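Local coordinates for phosphatase (Mycoplasma pneumoniae M129, PDB 1T71), which probably hydrolyses phosphate esters as an iron-dependent phosphatase or phosphodiesterase of the YmdB-like family, perhaps acting on 2',3'-cyclic nucleotides, at residues A116-T121 against C150-V155; I5-L10 against A35-V40; G125-L130 against A159-E164. All coordinates share one frame; numbering follows the deposited sequence.

Overall arrangement
From the N terminus, contact 2 comes first in the sequence: strand 6-10 runs out through helices 15-23 and 26-33, and the chain returns at 35-40 alongside it. That loop closes before contact 1 opens, so the two are in series; contact 1 joins strands 117-124 and 152-158 of the second sheet across helix 137-145. Contact 3 joins what follows those strands, closing a loop from 125-130 to 159-164, so contacts 1 and 3 cross along the chain, with centres about 23 Å apart. The two sheets pack face to face where contacts 1 and 2 meet, Ile154 CD1 lying 3.6 Å from Phe7 CE2. Contact 3 ties a loop to the start of helix 162-172 beside the iron site, touching neither segment of contact 2.

Contact 1 of 3, residues A116-T121 against C150-V155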
# COMPACT_ATOMS: atom_id res chain seq x y z
N ALA A 116 13.32 -19.70 0.51
CA ALA A 116 13.54 -18.28 0.70
C ALA A 116 12.85 -17.73 1.95
O ALA A 116 11.65 -17.92 2.14
CB ALA A 116 13.08 -17.51 -0.53
N LYS A 117 13.62 -17.06 2.79
CA LYS A 117 13.09 -16.45 4.00
C LYS A 117 12.71 -15.03 3.57
O LYS A 117 13.58 -14.20 3.30
CB LYS A 117 14.17 -16.40 5.08
CG LYS A 117 13.64 -16.50 6.50
CD LYS A 117 14.78 -16.49 7.51
CE LYS A 117 14.30 -16.88 8.90
NZ LYS A 117 13.23 -15.99 9.42
N ILE A 118 11.41 -14.77 3.50
CA ILE A 118 10.91 -13.47 3.07
C ILE A 118 10.36 -12.61 4.20
O ILE A 118 9.58 -13.07 5.03
CB ILE A 118 9.82 -13.65 2.00
CG1 ILE A 118 10.35 -14.51 0.85
CG2 ILE A 118 9.36 -12.28 1.49
CD1 ILE A 118 9.32 -14.82 -0.22
N ARG A 119 10.77 -11.34 4.21
CA ARG A 119 10.32 -10.41 5.23
C ARG A 119 9.49 -9.28 4.62
O ARG A 119 9.81 -8.76 3.55
CB ARG A 119 11.53 -9.83 5.95
CG ARG A 119 11.23 -9.27 7.31
CD ARG A 119 12.50 -8.85 8.04
NE ARG A 119 12.23 -8.60 9.45
CZ ARG A 119 12.35 -9.51 10.41
NH1 ARG A 119 12.74 -10.74 10.12
NH2 ARG A 119 12.04 -9.19 11.65
N ILE A 120 8.40 -8.92 5.29
CA ILE A 120 7.55 -7.83 4.83
C ILE A 120 7.45 -6.83 5.97
O ILE A 120 7.04 -7.17 7.08
CB ILE A 120 6.12 -8.29 4.46
CG1 ILE A 120 6.16 -9.27 3.28
CG2 ILE A 120 5.26 -7.08 4.09
CD1 ILE A 120 4.78 -9.80 2.88
N THR A 121 7.85 -5.59 5.69
CA THR A 121 7.85 -4.52 6.68
C THR A 121 7.05 -3.31 6.19
O THR A 121 7.11 -2.94 5.02
CB THR A 121 9.30 -4.08 7.00
OG1 THR A 121 10.03 -5.22 7.47
CG2 THR A 121 9.31 -3.00 8.07
N CYS A 150 16.95 -12.62 6.74
CA CYS A 150 16.08 -12.72 5.58
C CYS A 150 16.84 -12.60 4.27
O CYS A 150 17.85 -11.90 4.18
CB CYS A 150 14.97 -11.67 5.63
SG CYS A 150 15.53 -9.96 5.86
N ASP A 151 16.36 -13.31 3.26
CA ASP A 151 16.96 -13.29 1.94
C ASP A 151 16.32 -12.15 1.16
O ASP A 151 16.99 -11.40 0.45
CB ASP A 151 16.71 -14.62 1.22
CG ASP A 151 17.21 -15.81 2.02
OD1 ASP A 151 18.43 -15.85 2.32
OD2 ASP A 151 16.39 -16.70 2.35
N LEU A 152 15.00 -12.04 1.30
CA LEU A 152 14.24 -10.99 0.63
C LEU A 152 13.58 -10.11 1.69
O LEU A 152 13.10 -10.61 2.72
CB LEU A 152 13.19 -11.59 -0.30
CG LEU A 152 13.68 -12.61 -1.32
CD1 LEU A 152 12.60 -12.85 -2.36
CD2 LEU A 152 14.95 -12.11 -1.99
N HIS A 153 13.55 -8.81 1.44
CA HIS A 153 12.95 -7.87 2.38
C HIS A 153 12.12 -6.89 1.56
O HIS A 153 12.67 -6.10 0.80
CB HIS A 153 14.04 -7.13 3.14
CG HIS A 153 13.58 -6.53 4.43
ND1 HIS A 153 12.25 -6.27 4.71
CD2 HIS A 153 14.27 -6.10 5.51
CE1 HIS A 153 12.15 -5.71 5.90
NE2 HIS A 153 13.36 -5.60 6.41
N ILE A 154 10.80 -6.97 1.72
CA ILE A 154 9.87 -6.10 1.01
C ILE A 154 9.38 -5.00 1.94
O ILE A 154 8.83 -5.28 3.01
CB ILE A 154 8.66 -6.93 0.49
CG1 ILE A 154 9.15 -7.94 -0.55
CG2 ILE A 154 7.60 -6.01 -0.11
CD1 ILE A 154 8.08 -8.92 -1.02
N VAL A 155 9.58 -3.75 1.54
CA VAL A 155 9.17 -2.62 2.38
C VAL A 155 8.12 -1.70 1.77
O VAL A 155 8.27 -1.21 0.65
CB VAL A 155 10.39 -1.74 2.75
CG1 VAL A 155 9.94 -0.57 3.61
CG2 VAL A 155 11.44 -2.58 3.47
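The imidazole of His153 carries Arg119 over one face. Arg119 CD stands 3.9 Å from the centroid of the His153 ring, 19° off the ring normal, a CH-pi contact made by a methylene and not by the guanidinium, whose plane is turned 74° from the ring. The arginine reaches this place because its CG points opposite the backbone N (chi1 -158°) and the chain then runs extended, side by side with the histidine. Thr121 approaches near the ring plane, doubtfully close in the model; its hydroxyl is hydrogen-bonded to Ser108. Leu144 of helix 137-145 packs on Arg119, Thr121 and His153, so this is the helix-covered face of a beta-alpha-beta unit. On the other face, Ile118, Leu152, Ile120 and Ile154 look toward the opposing sheet, Ile118 CG1 meeting Leu152 CB at 4.2 Å. Between the faces the parallel ladder is regular: Arg119 N bonds to Leu152 O (2.9 Å), Ile154 N to Arg119 O (2.7 Å) and Thr121 N to Ile154 O (2.9 Å). Before it, Asp151 OD2 takes Lys117 N with its anti lone pair, at 2.8 Å and almost straight. Lys117 O in turn receives both Asp151 N (2.9 Å) and Leu152 N (3.3 Å). The amide and carbonyl of Lys117 are thus both held at the entry to strand 152-158, consistent with a set register where the ladder starts.

Contact 2 of 3, residues I5-L10 against A35-V40; sequences IKFIFL and ADLVIV
Ala35 meets Ile8 where two parallel strands of one sheet begin to pair: its CB touches Ile8 CD1 at 3.6 Å. The sheet is one half of the two-sheet core of a calcineurin-like metallophosphoesterase fold. Next, Asp36 binds both backbone polar atoms of Lys6. Its OD2 accepts Lys6 N through the anti lone pair at 2.9 Å, while Asp36 N gives a 2.7 Å bond to Lys6 O, to which Leu37 N adds a weak one. The side chain of Leu37 runs alongside Phe7, with CD1 at 3.7 Å from Phe7 CE2; the Phe7 ring also stacks on Phe248 of the antiparallel strand 241-249, which probably helps to hold its plane. Val38 pairs with Ile8 on the face that carries Leu10. Ile39 is gripped through its backbone at both ends, Ile39 N to Ile8 O and Leu10 N to Ile39 O, each 2.9 Å. Its carbonyl oxygen lies over one face of the Phe9 ring, which a chi1 of -176° carries trans to the amide nitrogen and which meets Phe180 edge-to-face. A backbone bond from Leu10 to Asn41 takes the pairing one residue beyond Val40, whose side chain lies side by side with that of Leu10, CG1 resting 3.8 Å from Leu10 CB.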
# COMPACT_ATOMS: atom_id res chain seq x y z
N ILE A 5 10.96 -15.73 -7.65
CA ILE A 5 9.66 -15.58 -7.03
C ILE A 5 9.03 -14.36 -7.69
O ILE A 5 9.63 -13.29 -7.74
CB ILE A 5 9.79 -15.37 -5.52
CG1 ILE A 5 10.55 -16.55 -4.90
CG2 ILE A 5 8.41 -15.27 -4.89
CD1 ILE A 5 10.88 -16.39 -3.43
N LYS A 6 7.83 -14.55 -8.22
CA LYS A 6 7.11 -13.48 -8.90
C LYS A 6 6.05 -12.90 -7.98
O LYS A 6 5.19 -13.63 -7.48
CB LYS A 6 6.50 -14.03 -10.19
CG LYS A 6 7.56 -14.42 -11.19
CD LYS A 6 7.03 -15.26 -12.34
CE LYS A 6 8.18 -15.69 -13.23
NZ LYS A 6 7.81 -16.82 -14.12
N PHE A 7 6.13 -11.59 -7.75
CA PHE A 7 5.18 -10.91 -6.87
C PHE A 7 4.32 -9.88 -7.58
O PHE A 7 4.65 -9.40 -8.66
CB PHE A 7 5.89 -10.15 -5.75
CG PHE A 7 6.82 -10.97 -4.92
CD1 PHE A 7 8.08 -11.32 -5.40
CD2 PHE A 7 6.49 -11.32 -3.61
CE1 PHE A 7 9.00 -11.99 -4.60
CE2 PHE A 7 7.39 -11.99 -2.80
CZ PHE A 7 8.65 -12.33 -3.29
N ILE A 8 3.23 -9.51 -6.91
CA ILE A 8 2.32 -8.47 -7.38
C ILE A 8 1.98 -7.65 -6.14
O ILE A 8 1.47 -8.20 -5.16
CB ILE A 8 1.00 -9.04 -7.96
CG1 ILE A 8 1.23 -9.53 -9.39
CG2 ILE A 8 -0.08 -7.96 -7.95
CD1 ILE A 8 -0.02 -10.12 -10.05
N PHE A 9 2.28 -6.36 -6.17
CA PHE A 9 1.99 -5.48 -5.04
C PHE A 9 0.99 -4.41 -5.49
O PHE A 9 1.26 -3.66 -6.43
CB PHE A 9 3.28 -4.82 -4.53
CG PHE A 9 3.08 -3.96 -3.31
CD1 PHE A 9 2.44 -2.73 -3.40
CD2 PHE A 9 3.47 -4.42 -2.06
CE1 PHE A 9 2.18 -1.97 -2.25
CE2 PHE A 9 3.22 -3.67 -0.91
CZ PHE A 9 2.58 -2.45 -1.01
N LEU A 10 -0.16 -4.34 -4.82
CA LEU A 10 -1.19 -3.37 -5.17
C LEU A 10 -1.27 -2.25 -4.13
O LEU A 10 -1.15 -2.50 -2.92
CB LEU A 10 -2.56 -4.06 -5.28
CG LEU A 10 -2.65 -5.26 -6.24
CD1 LEU A 10 -4.12 -5.63 -6.44
CD2 LEU A 10 -2.02 -4.92 -7.57
N ALA A 35 2.18 -14.87 -11.20
CA ALA A 35 2.54 -14.44 -9.86
C ALA A 35 2.43 -15.58 -8.87
O ALA A 35 1.56 -16.44 -8.99
CB ALA A 35 1.64 -13.29 -9.42
N ASP A 36 3.32 -15.57 -7.88
CA ASP A 36 3.33 -16.59 -6.84
C ASP A 36 2.66 -16.02 -5.59
O ASP A 36 2.02 -16.75 -4.84
CB ASP A 36 4.77 -16.97 -6.49
CG ASP A 36 5.49 -17.66 -7.63
OD1 ASP A 36 5.03 -18.75 -8.05
OD2 ASP A 36 6.51 -17.12 -8.10
N LEU A 37 2.81 -14.72 -5.39
CA LEU A 37 2.26 -14.06 -4.22
C LEU A 37 1.66 -12.69 -4.52
O LEU A 37 2.13 -11.97 -5.41
CB LEU A 37 3.37 -13.90 -3.18
CG LEU A 37 3.96 -15.20 -2.64
CD1 LEU A 37 5.27 -14.92 -1.93
CD2 LEU A 37 2.96 -15.87 -1.70
N VAL A 38 0.62 -12.33 -3.77
CA VAL A 38 -0.06 -11.05 -3.93
C VAL A 38 -0.07 -10.31 -2.60
O VAL A 38 -0.53 -10.84 -1.58
CB VAL A 38 -1.52 -11.24 -4.41
CG1 VAL A 38 -2.24 -9.89 -4.49
CG2 VAL A 38 -1.54 -11.93 -5.77
N ILE A 39 0.45 -9.09 -2.60
CA ILE A 39 0.51 -8.26 -1.41
C ILE A 39 -0.23 -6.96 -1.71
O ILE A 39 -0.13 -6.42 -2.81
CB ILE A 39 1.97 -7.92 -1.05
CG1 ILE A 39 2.82 -9.20 -1.06
CG2 ILE A 39 2.05 -7.24 0.31
CD1 ILE A 39 4.30 -8.96 -0.89
N VAL A 40 -0.99 -6.46 -0.74
CA VAL A 40 -1.71 -5.21 -0.96
C VAL A 40 -1.76 -4.37 0.30
O VAL A 40 -1.74 -4.89 1.41
CB VAL A 40 -3.16 -5.44 -1.45
CG1 VAL A 40 -3.18 -6.53 -2.52
CG2 VAL A 40 -4.08 -5.80 -0.28

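Contact 3 of 3, residues G125-L130 against A159-E164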
# COMPACT_ATOMS: atom_id res chain seq x y z
N GLY A 125 5.98 7.29 7.26
CA GLY A 125 6.92 8.37 7.02
C GLY A 125 6.75 9.45 8.07
O GLY A 125 5.66 9.66 8.60
N THR A 126 7.84 10.15 8.37
CA THR A 126 7.78 11.21 9.36
C THR A 126 7.01 12.40 8.80
O THR A 126 6.56 13.26 9.56
CB THR A 126 9.21 11.63 9.76
OG1 THR A 126 9.15 12.39 10.97
CG2 THR A 126 9.84 12.47 8.66
N SER A 127 6.86 12.45 7.48
CA SER A 127 6.15 13.53 6.80
C SER A 127 4.63 13.37 6.81
O SER A 127 3.91 14.21 6.27
CB SER A 127 6.63 13.64 5.34
OG SER A 127 6.33 12.47 4.60
N VAL A 128 4.13 12.30 7.41
CA VAL A 128 2.69 12.08 7.48
C VAL A 128 2.16 12.63 8.80
O VAL A 128 2.66 12.29 9.87
CB VAL A 128 2.33 10.57 7.42
CG1 VAL A 128 0.82 10.40 7.51
CG2 VAL A 128 2.86 9.95 6.14
N PRO A 129 1.15 13.51 8.73
CA PRO A 129 0.58 14.08 9.96
C PRO A 129 -0.21 12.99 10.68
O PRO A 129 -1.11 12.40 10.08
CB PRO A 129 -0.33 15.19 9.44
CG PRO A 129 0.26 15.54 8.10
CD PRO A 129 0.61 14.19 7.55
N LEU A 130 0.13 12.72 11.93
CA LEU A 130 -0.55 11.69 12.71
C LEU A 130 -1.09 12.21 14.04
O LEU A 130 -0.57 13.19 14.59
CB LEU A 130 0.39 10.52 13.01
CG LEU A 130 0.71 9.42 11.98
CD1 LEU A 130 -0.30 9.47 10.84
CD2 LEU A 130 2.12 9.59 11.46
N ALA A 159 4.42 7.12 3.20
CA ALA A 159 4.84 8.50 3.45
C ALA A 159 4.19 9.50 2.51
O ALA A 159 3.72 9.14 1.42
CB ALA A 159 6.36 8.61 3.37
N GLU A 160 4.22 10.77 2.91
CA GLU A 160 3.59 11.83 2.13
C GLU A 160 4.49 12.54 1.12
O GLU A 160 4.09 12.79 -0.01
CB GLU A 160 3.01 12.87 3.10
CG GLU A 160 1.63 13.39 2.72
CD GLU A 160 1.67 14.31 1.53
OE1 GLU A 160 0.60 14.60 0.96
OE2 GLU A 160 2.78 14.76 1.17
N THR A 161 5.70 12.86 1.55
CA THR A 161 6.66 13.61 0.76
C THR A 161 7.58 12.87 -0.23
O THR A 161 8.12 11.81 0.08
CB THR A 161 7.54 14.42 1.74
OG1 THR A 161 6.80 15.57 2.18
CG2 THR A 161 8.81 14.84 1.12
N THR A 162 7.75 13.44 -1.43
CA THR A 162 8.62 12.85 -2.44
C THR A 162 10.06 12.94 -1.95
O THR A 162 10.88 12.10 -2.28
CB THR A 162 8.53 13.58 -3.82
OG1 THR A 162 8.63 15.00 -3.62
CG2 THR A 162 7.23 13.24 -4.54
N SER A 163 10.37 13.97 -1.17
CA SER A 163 11.73 14.09 -0.67
C SER A 163 12.00 13.03 0.41
O SER A 163 13.07 12.43 0.41
CB SER A 163 12.00 15.49 -0.13
OG SER A 163 11.27 15.73 1.07
N GLU A 164 11.06 12.80 1.32
CA GLU A 164 11.31 11.78 2.34
C GLU A 164 11.38 10.40 1.69
O GLU A 164 12.20 9.56 2.06
CB GLU A 164 10.21 11.75 3.42
CG GLU A 164 10.61 10.86 4.60
CD GLU A 164 9.55 10.72 5.68
OE1 GLU A 164 9.89 10.21 6.77
OE2 GLU A 164 8.38 11.09 5.45
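Ser127 OG is gripped by three groups of the segment 159-164. It accepts Thr161 N at 3.1 Å, with a fairly straight bond (164°), and Glu160 N at 3.2 Å with a more bent one, and it gives its own proton to Glu164 OE2 at 2.6 Å. The hydroxyl can serve all three because chi1 (64°) sets it between the backbone N and the carbonyl carbon, which turns it to the Glu160 and Thr161 amides and to the Glu164 carboxylate. That carboxylate has a double hold on the turn. OE2 is met nearly along its C-O axis by the hydroxyl, and also by Ser127 N, which comes at 2.9 Å from the syn side but well out of the carboxylate plane. OE1 takes Thr126 N at 2.6 Å with its syn lone pair. These bonds should favour the ionised form of Glu164, and they fix the rotation of its carboxylate. The two successive amides belong to a type I beta turn from Gly125 to Val128, and Glu164 is the third residue of helix 162-172, reaching back to the turn on an extended chain. In this calcineurin-like fold both loops leave the C-terminal ends of neighbouring parallel strands, where the iron site is built; His158, an iron ligand, immediately precedes Ala159. Next to the polar network Gly125 CA lies against the Ala159 methyl, 3.7 Å from CB. Val128 CG2 packs over Ala159 CA at 3.6 Å, and the side chain of Val128 also touches the iron ligand His183 and lies about 6 Å from a bound iron.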